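Local coordinates for putative PAS/PAC sensor protein (Nakamurella multipartita DSM 44233, PDB 6HMJ), which acts as a blue-light receptor that binds flavin mononucleotide and mediates RNA binding and translational regulation, at residues A[58-63]-A[76-81]; A[136-141]-A[175-180]; A[166-171]-A[203-208]; A[309-314]-A[327-332]. One frame throughout, in Å; residues are numbered along the deposited sequence.

Interaction 1. Residues A[58-63]-A[76-81]; sequences LEWQAG and VNHLLL
With Trp60 swung so that CG stands anti to its main-chain N (chi1 -159°), and His78 folded between its own N and carbonyl carbon (chi1 64°), an indole edge meets an imidazole face. The evidence for this offset T-shaped pair is the 88° between the ring planes and the 5.3 Å between the centroid of the Trp60 five-membered ring and that of His78. The closest approach is Trp60 CD1 to His78 CD2 at 3.9 Å. The rotation of the imidazole is set within the strand: His78 ND1 donates to Leu79 O at 2.7 Å, with the acceptor lying in the ring plane, although the nitrogen sits above the plane of that carbonyl. Thr92 on the neighbouring strand takes hydrogen bonds with both Trp60 NE1 and His78 NE2, so one hydroxyl ties the two rings together. If the imidazole is neutral, NE2 would be its acceptor.

Val76 fills the approach beside the aromatic pair. Its CG1 lies 4.0 Å from Trp60 CD1 and is flanked by the extended Glu59 chain, which slides past in the opposite direction. CG2 comes to 4.4 Å from Gly63 CA, where the helix offers bare backbone. A water donates to Glu59 OE2 and weakly accepts from Asn77 N. Arg116 of the second subunit hydrogen-bonds to His78 O. Helix 54-70 thus packs on strand 74-82, an outermost strand of a five-stranded antiparallel sheet whose strand order, 2-1-5-4-3, is that of the PAS fold.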
loop_
_atom_site.group_PDB
_atom_site.type_symbol
_atom_site.label_atom_id
_atom_site.label_comp_id
_atom_site.label_asym_id
_atom_site.label_seq_id
_atom_site.Cartn_x
_atom_site.Cartn_y
_atom_site.Cartn_z
ATOM N N LEU A 58 -20.853 -18.195 54.490
ATOM C CA LEU A 58 -21.792 -17.412 55.287
ATOM C C LEU A 58 -22.818 -16.708 54.405
ATOM O O LEU A 58 -24.017 -16.721 54.711
ATOM C CB LEU A 58 -21.024 -16.405 56.142
ATOM C CG LEU A 58 -20.196 -17.014 57.280
ATOM C CD1 LEU A 58 -19.409 -15.940 58.017
ATOM C CD2 LEU A 58 -21.084 -17.777 58.258
ATOM N N GLU A 59 -22.372 -16.088 53.308
ATOM C CA GLU A 59 -23.309 -15.416 52.412
ATOM C C GLU A 59 -24.223 -16.422 51.726
ATOM O O GLU A 59 -25.406 -16.144 51.495
ATOM C CB GLU A 59 -22.552 -14.605 51.364
ATOM C CG GLU A 59 -23.451 -13.758 50.473
ATOM C CD GLU A 59 -22.705 -13.147 49.302
ATOM O OE1 GLU A 59 -21.458 -13.096 49.354
ATOM O OE2 GLU A 59 -23.363 -12.732 48.323
ATOM N N TRP A 60 -23.685 -17.594 51.389
ATOM C CA TRP A 60 -24.472 -18.629 50.727
ATOM C C TRP A 60 -25.560 -19.158 51.656
ATOM O O TRP A 60 -26.729 -19.267 51.267
ATOM C CB TRP A 60 -23.540 -19.753 50.270
ATOM C CG TRP A 60 -24.088 -20.616 49.180
ATOM C CD1 TRP A 60 -23.922 -20.438 47.838
ATOM C CD2 TRP A 60 -24.866 -21.810 49.333
ATOM N NE1 TRP A 60 -24.556 -21.438 47.145
ATOM C CE2 TRP A 60 -25.143 -22.295 48.039
ATOM C CE3 TRP A 60 -25.358 -22.514 50.436
ATOM C CZ2 TRP A 60 -25.892 -23.447 47.817
ATOM C CZ3 TRP A 60 -26.103 -23.658 50.215
ATOM C CH2 TRP A 60 -26.361 -24.113 48.915
ATOM N N GLN A 61 -25.187 -19.490 52.894
ATOM C CA GLN A 61 -26.166 -19.928 53.883
ATOM C C GLN A 61 -27.271 -18.893 54.057
ATOM O O GLN A 61 -28.461 -19.232 54.063
ATOM C CB GLN A 61 -25.461 -20.188 55.214
ATOM C CG GLN A 61 -24.926 -21.598 55.371
ATOM C CD GLN A 61 -23.864 -21.719 56.459
ATOM O OE1 GLN A 61 -23.130 -22.705 56.505
ATOM N NE2 GLN A 61 -23.779 -20.721 57.337
ATOM N N ALA A 62 -26.896 -17.618 54.196
ATOM C CA ALA A 62 -27.892 -16.570 54.387
ATOM C C ALA A 62 -28.837 -16.485 53.197
ATOM O O ALA A 62 -30.055 -16.360 53.369
ATOM C CB ALA A 62 -27.202 -15.225 54.621
ATOM N N GLY A 63 -28.293 -16.542 51.978
ATOM C CA GLY A 63 -29.144 -16.513 50.801
ATOM C C GLY A 63 -30.123 -17.669 50.768
ATOM O O GLY A 63 -31.275 -17.511 50.357
ATOM N N VAL A 76 -26.138 -15.550 44.631
ATOM C CA VAL A 76 -24.935 -15.477 45.453
ATOM C C VAL A 76 -23.735 -15.797 44.571
ATOM O O VAL A 76 -23.667 -16.883 43.983
ATOM C CB VAL A 76 -24.994 -16.435 46.654
ATOM C CG1 VAL A 76 -23.654 -16.466 47.377
ATOM C CG2 VAL A 76 -26.104 -16.015 47.609
ATOM N N ASN A 77 -22.792 -14.862 44.489
ATOM C CA ASN A 77 -21.536 -15.090 43.790
ATOM C C ASN A 77 -20.539 -15.751 44.732
ATOM O O ASN A 77 -20.417 -15.360 45.896
ATOM C CB ASN A 77 -20.962 -13.773 43.267
ATOM C CG ASN A 77 -21.876 -13.093 42.264
ATOM O OD1 ASN A 77 -22.734 -13.730 41.655
ATOM N ND2 ASN A 77 -21.693 -11.790 42.088
ATOM N N HIS A 78 -19.821 -16.746 44.222
ATOM C CA HIS A 78 -18.911 -17.529 45.048
ATOM C C HIS A 78 -17.932 -18.270 44.146
ATOM O O HIS A 78 -17.921 -18.090 42.924
ATOM C CB HIS A 78 -19.683 -18.510 45.930
ATOM C CG HIS A 78 -20.440 -19.545 45.158
ATOM N ND1 HIS A 78 -19.865 -20.722 44.732
ATOM C CD2 HIS A 78 -21.722 -19.575 44.725
ATOM C CE1 HIS A 78 -20.762 -21.437 44.079
ATOM N NE2 HIS A 78 -21.897 -20.763 44.058
ATOM N N LEU A 79 -17.106 -19.106 44.765
ATOM C CA LEU A 79 -16.148 -19.950 44.070
ATOM C C LEU A 79 -16.526 -21.420 44.219
ATOM O O LEU A 79 -17.405 -21.789 45.004
ATOM C CB LEU A 79 -14.732 -19.728 44.618
ATOM C CG LEU A 79 -14.160 -18.313 44.608
ATOM C CD1 LEU A 79 -12.749 -18.322 45.180
ATOM C CD2 LEU A 79 -14.161 -17.734 43.206
ATOM N N LEU A 80 -15.855 -22.262 43.436
ATOM C CA LEU A 80 -15.953 -23.710 43.571
ATOM C C LEU A 80 -14.538 -24.245 43.735
ATOM O O LEU A 80 -13.678 -24.000 42.883
ATOM C CB LEU A 80 -16.645 -24.343 42.360
ATOM C CG LEU A 80 -18.153 -24.099 42.233
ATOM C CD1 LEU A 80 -18.688 -24.738 40.961
ATOM C CD2 LEU A 80 -18.914 -24.618 43.442
ATOM N N LEU A 81 -14.300 -24.972 44.822
ATOM C CA LEU A 81 -12.970 -25.490 45.118
ATOM C C LEU A 81 -12.679 -26.748 44.310
ATOM O O LEU A 81 -13.502 -27.669 44.256
ATOM C CB LEU A 81 -12.842 -25.769 46.613
ATOM C CG LEU A 81 -13.234 -24.576 47.490
ATOM C CD1 LEU A 81 -13.193 -24.947 48.963
ATOM C CD2 LEU A 81 -12.348 -23.370 47.208
HETATM O O HOH W 1 -23.675 -11.668 45.251
#

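Interaction 2. Residues A[136-141]-A[175-180]; sequences RSEIDQ and LATGMI
Thr177 OG1 is approached by two oxygens: Glu138 OE1 lies 2.5 Å from Thr177 OG1, and Arg173 O, one turn back, forms a weak hydrogen bond with it. The hydroxyl lies anti to the carbonyl carbon of Thr177 (chi1 -68°), and this brings it back toward the preceding turn and within range of the glutamate. Glu138 reaches it with a chain that is extended beyond CG, crossing the threonine obliquely, and OE1 is the nearer branch, since OE2 stays 3.5 Å from Thr177 OG1.

The rest is van der Waals packing, partly of methyl groups on polar atoms. Ile180 CD1 is directed at the first helix, where it stands 3.5 Å from Glu138 O and 4.0 Å from Gln141 CD; the methyl sits against the middle of the extended Gln141 chain, which passes over it at a slant. Gln141 takes this line with CG anti to its N (chi1 -178°). Ala176, whose small CB faces segment 136-141, meets Ile139 CG1 at 4.0 Å, even though the CB of Ile139 itself points away. The backbones come closest here, with Ile139 CA and Ala176 CA 5.4 Å apart.

On the other flank of helix 114-149, Asp140 faces Arg136 in a long ion pair, and both pack against the matching helix of the second subunit. The segment axes are 8.7 Å apart and cross at 57°. A long dimerising helix that continues into a small bundle, with helix 172-185 laid across it, is the architecture characteristic of ANTAR domains, which in this family are generally associated with RNA binding.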
loop_
_atom_site.group_PDB
_atom_site.type_symbol
_atom_site.label_atom_id
_atom_site.label_comp_id
_atom_site.label_asym_id
_atom_site.label_seq_id
_atom_site.Cartn_x
_atom_site.Cartn_y
_atom_site.Cartn_z
ATOM N N ARG A 136 -1.605 -3.610 10.645
ATOM C CA ARG A 136 -0.347 -4.126 10.115
ATOM C C ARG A 136 -0.403 -4.216 8.593
ATOM O O ARG A 136 0.607 -3.998 7.914
ATOM C CB ARG A 136 -0.023 -5.491 10.726
ATOM C CG ARG A 136 1.321 -6.072 10.280
ATOM C CD ARG A 136 2.424 -5.060 10.594
ATOM N NE ARG A 136 3.788 -5.595 10.602
ATOM C CZ ARG A 136 4.458 -5.955 11.698
ATOM N NH1 ARG A 136 3.901 -5.858 12.901
ATOM N NH2 ARG A 136 5.699 -6.409 11.593
ATOM N N SER A 137 -1.577 -4.541 8.042
ATOM C CA SER A 137 -1.709 -4.689 6.597
ATOM C C SER A 137 -1.554 -3.352 5.881
ATOM O O SER A 137 -0.980 -3.292 4.788
ATOM C CB SER A 137 -3.061 -5.315 6.258
ATOM O OG SER A 137 -4.125 -4.474 6.669
ATOM N N GLU A 138 -2.059 -2.267 6.474
ATOM C CA GLU A 138 -1.927 -0.964 5.834
ATOM C C GLU A 138 -0.491 -0.462 5.900
ATOM O O GLU A 138 0.020 0.101 4.925
ATOM C CB GLU A 138 -2.878 0.043 6.478
ATOM C CG GLU A 138 -4.314 -0.100 6.018
ATOM C CD GLU A 138 -5.185 1.048 6.479
ATOM O OE1 GLU A 138 -5.016 1.492 7.633
ATOM O OE2 GLU A 138 -6.031 1.514 5.684
ATOM N N ILE A 139 0.180 -0.660 7.036
ATOM C CA ILE A 139 1.592 -0.305 7.121
ATOM C C ILE A 139 2.397 -1.112 6.112
ATOM O O ILE A 139 3.289 -0.583 5.439
ATOM C CB ILE A 139 2.111 -0.508 8.556
ATOM C CG1 ILE A 139 1.439 0.497 9.496
ATOM C CG2 ILE A 139 3.633 -0.373 8.592
ATOM C CD1 ILE A 139 1.874 0.391 10.950
ATOM N N ASP A 140 2.096 -2.406 5.988
ATOM C CA ASP A 140 2.790 -3.238 5.011
ATOM C C ASP A 140 2.534 -2.752 3.589
ATOM O O ASP A 140 3.447 -2.743 2.756
ATOM C CB ASP A 140 2.360 -4.698 5.166
ATOM C CG ASP A 140 2.942 -5.345 6.409
ATOM O OD1 ASP A 140 3.952 -4.826 6.931
ATOM O OD2 ASP A 140 2.394 -6.374 6.861
ATOM N N GLN A 141 1.295 -2.353 3.289
ATOM C CA GLN A 141 0.988 -1.826 1.963
ATOM C C GLN A 141 1.732 -0.519 1.715
ATOM O O GLN A 141 2.343 -0.328 0.656
ATOM C CB GLN A 141 -0.519 -1.623 1.811
ATOM C CG GLN A 141 -0.939 -1.123 0.436
ATOM C CD GLN A 141 -2.444 -1.046 0.280
ATOM O OE1 GLN A 141 -3.191 -1.501 1.143
ATOM N NE2 GLN A 141 -2.896 -0.463 -0.822
ATOM N N LEU A 175 -0.206 7.783 9.590
ATOM C CA LEU A 175 0.486 8.202 8.378
ATOM C C LEU A 175 0.230 7.215 7.245
ATOM O O LEU A 175 -0.109 7.611 6.123
ATOM C CB LEU A 175 1.987 8.325 8.646
ATOM C CG LEU A 175 2.818 8.823 7.458
ATOM C CD1 LEU A 175 2.779 10.346 7.387
ATOM C CD2 LEU A 175 4.250 8.311 7.527
ATOM N N ALA A 176 0.395 5.919 7.524
ATOM C CA ALA A 176 0.202 4.900 6.500
ATOM C C ALA A 176 -1.179 5.006 5.867
ATOM O O ALA A 176 -1.315 4.993 4.639
ATOM C CB ALA A 176 0.411 3.510 7.103
ATOM N N THR A 177 -2.221 5.115 6.692
ATOM C CA THR A 177 -3.569 5.257 6.154
ATOM C C THR A 177 -3.707 6.541 5.349
ATOM O O THR A 177 -4.315 6.546 4.272
ATOM C CB THR A 177 -4.595 5.230 7.287
ATOM O OG1 THR A 177 -4.631 3.921 7.864
ATOM C CG2 THR A 177 -5.983 5.585 6.765
ATOM N N GLY A 178 -3.145 7.642 5.852
ATOM C CA GLY A 178 -3.236 8.898 5.131
ATOM C C GLY A 178 -2.530 8.855 3.791
ATOM O O GLY A 178 -3.008 9.426 2.808
ATOM N N MET A 179 -1.385 8.172 3.731
ATOM C CA MET A 179 -0.637 8.091 2.482
ATOM C C MET A 179 -1.389 7.269 1.442
ATOM O O MET A 179 -1.385 7.609 0.253
ATOM C CB MET A 179 0.744 7.484 2.736
ATOM C CG MET A 179 1.668 7.530 1.534
ATOM S SD MET A 179 3.048 6.383 1.681
ATOM C CE MET A 179 2.282 4.893 1.048
ATOM N N ILE A 180 -2.037 6.185 1.869
ATOM C CA ILE A 180 -2.752 5.330 0.928
ATOM C C ILE A 180 -4.001 6.037 0.414
ATOM O O ILE A 180 -4.229 6.129 -0.798
ATOM C CB ILE A 180 -3.093 3.981 1.588
ATOM C CG1 ILE A 180 -1.807 3.267 2.015
ATOM C CG2 ILE A 180 -3.903 3.112 0.637
ATOM C CD1 ILE A 180 -2.032 2.022 2.852
#

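Interaction 3. Residues A[166-171]-A[203-208]; sequences SQSNRK and MGCPAP
Both segments leave a helix through a Schellman motif, Ser168 running into Asn169 and Met203 into Gly204, each with positive phi at the second residue (111° at Gly204). The two turns meet closely, with Ser168 CA 4.7 Å from Gly204 CA, and no main-chain to main-chain hydrogen bond joins them. The absence of a side chain at Gly204 leaves Ser168 CB facing backbone, 3.5 Å from Met203 O, while the same carbon touches Cys205 SG at 4.0 Å. Ser168 OG itself is occupied by its own helix, through a hydrogen bond with His164 O.

Arg170, extended from CG to NE, crosses Met203 at about a right angle. Its NE donates to Met203 O at 3.1 Å, but the N-H...O angle of 130° makes this bond weak. The guanidinium also lays one face over Met203 CB, which lies 3.9 Å above its plane and toward the rim. At the other end Gln167 CB packs on Pro206 CD at 3.6 Å, and a bend at chi2 (-53°) brings Gln167 NE2 to 4.0 Å from Pro206 CG.

Chemically, then, the contact is mostly van der Waals packing of two turns, with a cationic group beside the C-terminal end of helix 192-202, an electrostatic placement that would be expected to suit the helix dipole.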
loop_
_atom_site.group_PDB
_atom_site.type_symbol
_atom_site.label_atom_id
_atom_site.label_comp_id
_atom_site.label_asym_id
_atom_site.label_seq_id
_atom_site.Cartn_x
_atom_site.Cartn_y
_atom_site.Cartn_z
ATOM N N SER A 166 7.142 11.164 12.151
ATOM C CA SER A 166 7.702 12.121 13.097
ATOM C C SER A 166 7.481 13.554 12.624
ATOM O O SER A 166 7.003 14.403 13.384
ATOM C CB SER A 166 9.192 11.836 13.286
ATOM O OG SER A 166 9.742 12.630 14.320
ATOM N N GLN A 167 7.829 13.842 11.367
ATOM C CA GLN A 167 7.774 15.218 10.881
ATOM C C GLN A 167 6.352 15.767 10.884
ATOM O O GLN A 167 6.155 16.968 11.101
ATOM C CB GLN A 167 8.372 15.306 9.474
ATOM C CG GLN A 167 9.864 15.000 9.410
ATOM C CD GLN A 167 10.676 15.837 10.384
ATOM O OE1 GLN A 167 10.855 15.460 11.543
ATOM N NE2 GLN A 167 11.166 16.981 9.919
ATOM N N SER A 168 5.357 14.918 10.644
ATOM C CA SER A 168 3.962 15.337 10.660
ATOM C C SER A 168 3.313 15.153 12.027
ATOM O O SER A 168 2.110 15.396 12.167
ATOM C CB SER A 168 3.165 14.567 9.603
ATOM O OG SER A 168 3.224 13.170 9.832
ATOM N N ASN A 169 4.087 14.751 13.035
ATOM C CA ASN A 169 3.571 14.486 14.376
ATOM C C ASN A 169 2.346 13.572 14.317
ATOM O O ASN A 169 1.286 13.864 14.876
ATOM C CB ASN A 169 3.254 15.793 15.101
ATOM C CG ASN A 169 2.943 15.584 16.569
ATOM O OD1 ASN A 169 2.919 14.452 17.056
ATOM N ND2 ASN A 169 2.718 16.677 17.289
ATOM N N ARG A 170 2.512 12.444 13.631
ATOM C CA ARG A 170 1.479 11.432 13.500
ATOM C C ARG A 170 2.035 10.086 13.945
ATOM O O ARG A 170 3.248 9.857 13.934
ATOM C CB ARG A 170 0.981 11.318 12.051
ATOM C CG ARG A 170 0.238 12.533 11.541
ATOM C CD ARG A 170 -0.003 12.438 10.035
ATOM N NE ARG A 170 -0.837 13.535 9.545
ATOM C CZ ARG A 170 -2.067 13.399 9.049
ATOM N NH1 ARG A 170 -2.637 12.204 8.945
ATOM N NH2 ARG A 170 -2.726 14.472 8.638
ATOM N N LYS A 171 1.136 9.195 14.349
ATOM C CA LYS A 171 1.517 7.809 14.568
ATOM C C LYS A 171 1.655 7.095 13.230
ATOM O O LYS A 171 0.851 7.296 12.314
ATOM C CB LYS A 171 0.500 7.083 15.446
ATOM C CG LYS A 171 0.478 7.540 16.893
ATOM C CD LYS A 171 -0.179 6.485 17.773
ATOM C CE LYS A 171 -0.186 6.884 19.237
ATOM N NZ LYS A 171 -0.799 5.825 20.095
ATOM N N MET A 203 -0.071 16.159 4.267
ATOM C CA MET A 203 -0.328 15.608 5.589
ATOM C C MET A 203 0.473 16.295 6.688
ATOM O O MET A 203 0.396 15.871 7.846
ATOM C CB MET A 203 -0.022 14.107 5.602
ATOM C CG MET A 203 -1.053 13.264 4.877
ATOM S SD MET A 203 -0.831 11.503 5.180
ATOM C CE MET A 203 0.809 11.247 4.512
ATOM N N GLY A 204 1.240 17.331 6.359
ATOM C CA GLY A 204 1.977 18.096 7.344
ATOM C C GLY A 204 3.479 17.938 7.278
ATOM O O GLY A 204 4.190 18.695 7.951
ATOM N N CYS A 205 3.992 16.995 6.495
ATOM C CA CYS A 205 5.432 16.886 6.340
ATOM C C CYS A 205 5.970 18.153 5.677
ATOM O O CYS A 205 5.297 18.759 4.838
ATOM C CB CYS A 205 5.795 15.659 5.509
ATOM S SG CYS A 205 5.212 14.094 6.200
ATOM N N PRO A 206 7.178 18.584 6.035
ATOM C CA PRO A 206 7.707 19.822 5.452
ATOM C C PRO A 206 7.948 19.676 3.959
ATOM O O PRO A 206 8.178 18.579 3.442
ATOM C CB PRO A 206 9.019 20.052 6.213
ATOM C CG PRO A 206 9.390 18.724 6.781
ATOM C CD PRO A 206 8.128 17.942 6.962
ATOM N N ALA A 207 7.895 20.809 3.265
ATOM C CA ALA A 207 8.045 20.803 1.820
ATOM C C ALA A 207 9.462 20.380 1.435
ATOM O O ALA A 207 10.416 20.629 2.177
ATOM C CB ALA A 207 7.743 22.184 1.246
ATOM N N PRO A 208 9.628 19.739 0.277
ATOM C CA PRO A 208 10.976 19.357 -0.156
ATOM C C PRO A 208 11.875 20.572 -0.322
ATOM O O PRO A 208 11.422 21.717 -0.392
ATOM C CB PRO A 208 10.738 18.655 -1.501
ATOM C CG PRO A 208 9.304 18.246 -1.477
ATOM C CD PRO A 208 8.601 19.303 -0.685
#

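Interaction 4. Residues A[309-314]-A[327-332]; sequences AVTTLI and EFHLSP. With FMN (flavin mononucleotide), chain E.
Four main-chain hydrogen bonds join Val310 to Leu330 and Thr312 to Phe328. Leu330 N donates to Val310 O at 2.7 Å, nearly straight at 172°, and Val310 N returns to Leu330 O at 3.2 Å. In the next pair Thr312 N gives to Phe328 O at 3.0 Å, and Phe328 N to Thr312 O at 2.9 Å. Thr311 and Leu313 instead turn their main-chain groups outward, to Val215 and Trp213, whereas Glu327 and His329 bond to Leu348 and Tyr346.

Strands 310-317 and 323-334 thus form an antiparallel hairpin in the sheet of the flavin-binding PAS (light-oxygen-voltage) domain. On the flavin side of the hairpin, Phe328 is flanked on both faces: Thr312 CB sits over one in a CH-pi contact, 4.1 Å from the ring centroid, and FMN C4A lies 3.6 Å above the opposite one. Phe328 owes this placement to CG lying between its N and carbonyl carbon (chi1 69°). Ile314 CG2 comes to the ring edge, 3.6 Å from Phe328 CE2, and Leu330 CD2 reaches the flavin near C7 and C8.

Three side-chain polar groups have partners beyond the hairpin. Thr312 OG1 hydrogen-bonds with Thr214 OG1, Glu327 OE1 forms a salt bridge with Arg353, and Ser331 OG bonds to Asp244 of the second subunit.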
loop_
_atom_site.group_PDB
_atom_site.type_symbol
_atom_site.label_atom_id
_atom_site.label_comp_id
_atom_site.label_asym_id
_atom_site.label_seq_id
_atom_site.Cartn_x
_atom_site.Cartn_y
_atom_site.Cartn_z
ATOM N N ALA A 309 32.533 24.550 -19.087
ATOM C CA ALA A 309 31.445 23.599 -19.276
ATOM C C ALA A 309 30.962 23.161 -17.899
ATOM O O ALA A 309 31.760 22.691 -17.080
ATOM C CB ALA A 309 31.902 22.396 -20.098
ATOM N N VAL A 310 29.664 23.327 -17.639
ATOM C CA VAL A 310 29.096 23.026 -16.333
ATOM C C VAL A 310 27.726 22.389 -16.507
ATOM O O VAL A 310 27.051 22.571 -17.523
ATOM C CB VAL A 310 28.965 24.286 -15.444
ATOM C CG1 VAL A 310 30.316 24.950 -15.252
ATOM C CG2 VAL A 310 27.958 25.264 -16.047
ATOM N N THR A 311 27.324 21.634 -15.490
ATOM C CA THR A 311 25.972 21.108 -15.377
ATOM C C THR A 311 25.310 21.766 -14.176
ATOM O O THR A 311 25.913 21.853 -13.102
ATOM C CB THR A 311 25.975 19.588 -15.215
ATOM O OG1 THR A 311 26.605 18.986 -16.354
ATOM C CG2 THR A 311 24.549 19.065 -15.091
ATOM N N THR A 312 24.078 22.232 -14.360
ATOM C CA THR A 312 23.367 22.964 -13.323
ATOM C C THR A 312 22.025 22.303 -13.058
ATOM O O THR A 312 21.284 21.997 -13.996
ATOM C CB THR A 312 23.159 24.428 -13.725
ATOM O OG1 THR A 312 24.403 25.132 -13.618
ATOM C CG2 THR A 312 22.117 25.100 -12.838
ATOM N N LEU A 313 21.724 22.083 -11.783
ATOM C CA LEU A 313 20.392 21.692 -11.343
ATOM C C LEU A 313 19.722 22.916 -10.736
ATOM O O LEU A 313 20.315 23.597 -9.891
ATOM C CB LEU A 313 20.459 20.552 -10.327
ATOM C CG LEU A 313 19.121 20.045 -9.788
ATOM C CD1 LEU A 313 18.275 19.459 -10.914
ATOM C CD2 LEU A 313 19.333 19.019 -8.683
ATOM N N ILE A 314 18.503 23.211 -11.182
ATOM C CA ILE A 314 17.818 24.424 -10.759
ATOM C C ILE A 314 16.317 24.203 -10.862
ATOM O O ILE A 314 15.838 23.415 -11.681
ATOM C CB ILE A 314 18.271 25.645 -11.600
ATOM C CG1 ILE A 314 17.752 26.945 -10.983
ATOM C CG2 ILE A 314 17.804 25.505 -13.045
ATOM C CD1 ILE A 314 18.367 28.193 -11.587
ATOM N N GLU A 327 17.893 19.861 -14.824
ATOM C CA GLU A 327 19.333 19.649 -14.937
ATOM C C GLU A 327 19.706 19.949 -16.385
ATOM O O GLU A 327 19.443 19.146 -17.284
ATOM C CB GLU A 327 19.735 18.231 -14.547
ATOM C CG GLU A 327 21.250 18.051 -14.499
ATOM C CD GLU A 327 21.676 16.626 -14.257
ATOM O OE1 GLU A 327 21.734 16.220 -13.078
ATOM O OE2 GLU A 327 21.953 15.912 -15.243
ATOM N N PHE A 328 20.304 21.114 -16.615
ATOM C CA PHE A 328 20.718 21.517 -17.951
ATOM C C PHE A 328 22.228 21.687 -17.988
ATOM O O PHE A 328 22.814 22.315 -17.099
ATOM C CB PHE A 328 20.006 22.804 -18.401
ATOM C CG PHE A 328 20.424 24.040 -17.658
ATOM C CD1 PHE A 328 21.546 24.754 -18.041
ATOM C CD2 PHE A 328 19.663 24.515 -16.607
ATOM C CE1 PHE A 328 21.921 25.902 -17.363
ATOM C CE2 PHE A 328 20.029 25.664 -15.929
ATOM C CZ PHE A 328 21.159 26.358 -16.309
ATOM N N HIS A 329 22.848 21.120 -19.016
ATOM C CA HIS A 329 24.286 21.224 -19.219
ATOM C C HIS A 329 24.586 22.406 -20.134
ATOM O O HIS A 329 23.854 22.670 -21.091
ATOM C CB HIS A 329 24.820 19.921 -19.816
ATOM C CG HIS A 329 26.255 19.982 -20.236
ATOM N ND1 HIS A 329 26.649 19.831 -21.548
ATOM C CD2 HIS A 329 27.391 20.160 -19.521
ATOM C CE1 HIS A 329 27.964 19.924 -21.626
ATOM N NE2 HIS A 329 28.439 20.124 -20.410
ATOM N N LEU A 330 25.660 23.126 -19.822
ATOM C CA LEU A 330 26.087 24.287 -20.592
ATOM C C LEU A 330 27.411 23.952 -21.261
ATOM O O LEU A 330 28.405 23.680 -20.577
ATOM C CB LEU A 330 26.231 25.522 -19.703
ATOM C CG LEU A 330 24.935 26.173 -19.217
ATOM C CD1 LEU A 330 25.241 27.205 -18.149
ATOM C CD2 LEU A 330 24.169 26.806 -20.362
ATOM N N SER A 331 27.423 23.974 -22.592
ATOM C CA SER A 331 28.603 23.616 -23.367
ATOM C C SER A 331 29.046 24.817 -24.188
ATOM O O SER A 331 28.254 25.332 -24.996
ATOM C CB SER A 331 28.298 22.424 -24.278
ATOM O OG SER A 331 29.494 21.844 -24.764
ATOM N N PRO A 332 30.268 25.319 -24.015
ATOM C CA PRO A 332 30.698 26.485 -24.795
ATOM C C PRO A 332 31.133 26.098 -26.199
ATOM O O PRO A 332 31.688 25.021 -26.434
ATOM C CB PRO A 332 31.878 27.033 -23.983
ATOM C CG PRO A 332 32.445 25.835 -23.310
ATOM C CD PRO A 332 31.270 24.938 -23.002
HETATM N N1 FMN E . 18.787 29.124 -16.552
HETATM C C2 FMN E . 17.699 28.467 -16.093
HETATM O O2 FMN E . 17.260 28.743 -14.956
HETATM N N3 FMN E . 17.067 27.524 -16.811
HETATM C C4 FMN E . 17.465 27.161 -18.034
HETATM O O4 FMN E . 16.852 26.280 -18.673
HETATM C C4A FMN E . 18.648 27.832 -18.613
HETATM N N5 FMN E . 19.113 27.528 -19.839
HETATM C C5A FMN E . 20.199 28.162 -20.338
HETATM C C6 FMN E . 20.654 27.817 -21.607
HETATM C C7 FMN E . 21.762 28.450 -22.151
HETATM C C7M FMN E . 22.235 28.065 -23.527
HETATM C C8 FMN E . 22.471 29.495 -21.365
HETATM C C8M FMN E . 23.681 30.203 -21.913
HETATM C C9 FMN E . 22.023 29.836 -20.098
HETATM C C9A FMN E . 20.909 29.211 -19.545
HETATM N N10 FMN E . 20.425 29.541 -18.252
HETATM C C10 FMN E . 19.299 28.858 -17.772
HETATM C "C1'" FMN E . 21.045 30.542 -17.378
HETATM C "C2'" FMN E . 20.357 31.884 -17.525
HETATM O "O2'" FMN E . 19.946 32.100 -18.877
HETATM C "C3'" FMN E . 21.318 32.979 -17.105
HETATM O "O3'" FMN E . 22.489 32.913 -17.934
HETATM C "C4'" FMN E . 21.760 32.867 -15.654
HETATM O "O4'" FMN E . 20.625 32.893 -14.788
HETATM C "C5'" FMN E . 22.707 34.030 -15.402
HETATM O "O5'" FMN E . 22.372 34.744 -14.220
HETATM P P FMN E . 21.595 36.144 -14.345
HETATM O O1P FMN E . 21.421 36.541 -12.902
HETATM O O2P FMN E . 22.544 37.012 -15.137
HETATM O O3P FMN E . 20.332 35.828 -15.107
#

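Overall arrangement
From the N terminus, interaction 1 comes first: a link of 12 residues joins helix 54-70 to strand 74-82 within the first PAS domain. The long helix 114-149 carries the first half of interaction 2, whose 33 intervening residues, mostly helical, are not yet spanned when 166-171 begins. Interaction 3 starts there and closes only at 203-208, so the two cross. They also touch, Met203 packing on Leu175 and Gly178, and together they bind helices 114-149, 154-167, 172-185 and 192-202 into one bundle. Interaction 4 follows in series, closing the 310-334 hairpin at the flavin. Its centre lies about 91 Å from that of interaction 1, on the opposite side of the chain's centre.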